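PDB 4M1A: DUF1904 domain-containing protein from Sebaldella termitidis, which is of unknown function but forms a trimer of alpha/beta subunits and belongs to a family grouped with the MIF-like proteins. Local coordinates for residues A[66-69]-A[70-74]. Sequence-based numbering, arbitrary orientation.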
ATOM      1  N   ASP A  66       0.595 -21.170   7.170  1.00 37.71           N
ATOM      2  CA  ASP A  66      -0.619 -21.831   6.914  1.00 37.65           C
ATOM      3  C   ASP A  66      -1.716 -21.059   7.534  1.00 36.34           C
ATOM      4  O   ASP A  66      -1.453 -20.041   8.265  1.00 29.41           O
ATOM      5  CB  ASP A  66      -0.597 -23.297   7.364  1.00 53.36           C
ATOM      6  CG  ASP A  66      -0.109 -23.513   8.801  1.00 49.84           C
ATOM      7  OD1 ASP A  66      -0.348 -22.693   9.728  1.00 52.63           O
ATOM      8  OD2 ASP A  66       0.524 -24.566   8.971  1.00 56.25           O
ATOM      9  N   SER A  67      -2.909 -21.538   7.209  1.00 26.35           N
ATOM     10  CA  SER A  67      -4.131 -20.964   7.577  1.00 28.22           C
ATOM     11  C   SER A  67      -4.236 -20.975   9.105  1.00 25.75           C
ATOM     12  O   SER A  67      -4.957 -20.169   9.634  1.00 26.03           O
ATOM     13  CB  SER A  67      -5.278 -21.725   6.969  1.00 32.78           C
ATOM     14  OG  SER A  67      -5.196 -23.054   7.433  1.00 35.51           O
ATOM     15  N   GLU A  68      -3.601 -21.937   9.794  1.00 28.86           N
ATOM     16  CA  GLU A  68      -3.818 -22.001  11.254  1.00 27.88           C
ATOM     17  C   GLU A  68      -3.159 -20.740  11.870  1.00 26.75           C
ATOM     18  O   GLU A  68      -3.800 -20.109  12.729  1.00 22.50           O
ATOM     19  CB  GLU A  68      -3.233 -23.264  11.878  1.00 32.28           C
ATOM     20  CG  GLU A  68      -3.174 -23.194  13.417  1.00 40.92           C
ATOM     21  CD  GLU A  68      -2.540 -24.464  14.065  1.00 52.56           C
ATOM     22  OE1 GLU A  68      -2.684 -25.559  13.479  1.00 52.24           O
ATOM     23  OE2 GLU A  68      -1.910 -24.382  15.152  1.00 56.47           O
ATOM     24  N   ALA A  69      -1.927 -20.408  11.437  1.00 22.96           N
ATOM     25  CA  ALA A  69      -1.258 -19.217  11.949  1.00 26.46           C
ATOM     26  C   ALA A  69      -2.059 -17.941  11.566  1.00 25.43           C
ATOM     27  O   ALA A  69      -2.189 -17.004  12.344  1.00 21.49           O
ATOM     28  CB  ALA A  69       0.189 -19.175  11.508  1.00 27.25           C
ATOM     29  N   ARG A  70      -2.574 -17.916  10.353  1.00 22.60           N
ATOM     30  CA  ARG A  70      -3.321 -16.816   9.812  1.00 22.58           C
ATOM     31  C   ARG A  70      -4.603 -16.592  10.520  1.00 24.61           C
ATOM     32  O   ARG A  70      -4.930 -15.443  10.915  1.00 21.34           O
ATOM     33  CB  ARG A  70      -3.461 -17.133   8.283  1.00 29.28           C
ATOM     34  CG  ARG A  70      -3.643 -15.941   7.436  1.00 28.86           C
ATOM     35  CD  ARG A  70      -3.559 -16.181   5.918  1.00 31.84           C
ATOM     36  NE  ARG A  70      -4.310 -17.272   5.458  1.00 34.90           N
ATOM     37  CZ  ARG A  70      -3.853 -18.362   4.870  1.00 33.28           C
ATOM     38  NH1 ARG A  70      -2.578 -18.588   4.602  1.00 38.67           N
ATOM     39  NH2 ARG A  70      -4.736 -19.237   4.503  1.00 38.02           N
ATOM     40  N   ASP A  71      -5.361 -17.672  10.755  1.00 21.47           N
ATOM     41  CA  ASP A  71      -6.554 -17.596  11.469  1.00 21.21           C
ATOM     42  C   ASP A  71      -6.303 -17.065  12.937  1.00 17.29           C
ATOM     43  O   ASP A  71      -7.118 -16.271  13.440  1.00 19.85           O
ATOM     44  CB  ASP A  71      -7.241 -18.968  11.620  1.00 22.98           C
ATOM     45  CG  ASP A  71      -7.955 -19.443  10.339  1.00 31.79           C
ATOM     46  OD1 ASP A  71      -7.972 -18.696   9.317  1.00 27.35           O
ATOM     47  OD2 ASP A  71      -8.500 -20.568  10.383  1.00 29.44           O
ATOM     48  N   LYS A  72      -5.244 -17.501  13.554  1.00 17.00           N
ATOM     49  CA  LYS A  72      -4.962 -17.135  14.974  1.00 18.12           C
ATOM     50  C   LYS A  72      -4.581 -15.655  15.030  1.00 20.26           C
ATOM     51  O   LYS A  72      -5.011 -14.938  15.944  1.00 18.14           O
ATOM     52  CB  LYS A  72      -3.842 -17.967  15.541  1.00 21.01           C
ATOM     53  CG  LYS A  72      -4.317 -19.406  15.910  1.00 20.89           C
ATOM     54  CD  LYS A  72      -3.204 -20.263  16.440  1.00 25.53           C
ATOM     55  CE  LYS A  72      -3.858 -21.584  17.021  1.00 32.07           C
ATOM     56  NZ  LYS A  72      -2.810 -22.312  17.704  1.00 42.41           N
ATOM     57  N   ILE A  73      -3.798 -15.194  14.063  1.00 18.00           N
ATOM     58  CA  ILE A  73      -3.454 -13.746  14.004  1.00 18.80           C
ATOM     59  C   ILE A  73      -4.653 -12.925  13.753  1.00 16.91           C
ATOM     60  O   ILE A  73      -4.886 -11.907  14.430  1.00 16.93           O
ATOM     61  CB  ILE A  73      -2.278 -13.475  13.030  1.00 20.06           C
ATOM     62  CG1 ILE A  73      -1.026 -14.107  13.516  1.00 22.00           C
ATOM     63  CG2 ILE A  73      -2.111 -11.968  12.758  1.00 18.97           C
ATOM     64  CD1 ILE A  73      -0.056 -14.285  12.376  1.00 28.27           C
ATOM     65  N   ALA A  74      -5.508 -13.345  12.815  1.00 17.51           N
ATOM     66  CA  ALA A  74      -6.731 -12.643  12.638  1.00 17.53           C
ATOM     67  C   ALA A  74      -7.610 -12.558  13.901  1.00 21.24           C
ATOM     68  O   ALA A  74      -8.248 -11.518  14.170  1.00 20.33           O
ATOM     69  CB  ALA A  74      -7.523 -13.256  11.518  1.00 23.52           C
TER
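Four successive backbone bonds join 66-69 to 70-74 as the opening turns of a helix: R70 N to D66 O, D71 N to S67 O, K72 N to E68 O and I73 N to A69 O. The D71 bond is short, 2.8 Å from N to S67 O, and fairly straight at 165°. D66 caps the start; its short side chain turns back so that OD1 accepts from A69 N at 3.3 Å, nearly along the C-O axis, and more weakly from E68 N. Aspartate suits this place, since its negative charge would also be expected to suit the positive end of the helix dipole.

The charged pair on the outer side is E68 and K72; four residues apart, they share one side of the helix, where long flexible chains of opposite charge can meet. Their extended chains run side by side, and OE2 of E68 lies 3.4 Å from NZ of K72, a salt bridge whose hydrogen bond is long and weak.

This helix, 67-82, is the crossover of a beta-alpha-beta unit between strands 56-62 and 89-95. Its inner side suits apolar residues: I73 packs on W62 and F93 and on L25 and I28 of helix 21-29, its CG1 also lying 3.3 Å from A69 O.

R70 turns back toward the N-terminus. With CG anti to the backbone N (chi1 -154°) and a bend at chi3 (47°), one face of its guanidinium lies over S67 CA, which is offset toward the rim of the group, and NH2 approaches S67 CB at 3.5 Å. Arginine's length and several N-H groups let it serve two partners: NH1 forms a salt bridge with D64, while NE makes a weak hydrogen bond to N99 O of the second subunit. A leucine in its place would probably leave D64 without its charged mate and take away the flat group that lies against S67. Beside it, D71 directs OD1 to the hydroxyl of Y102 of the second subunit, a hydrogen bond across the trimer interface.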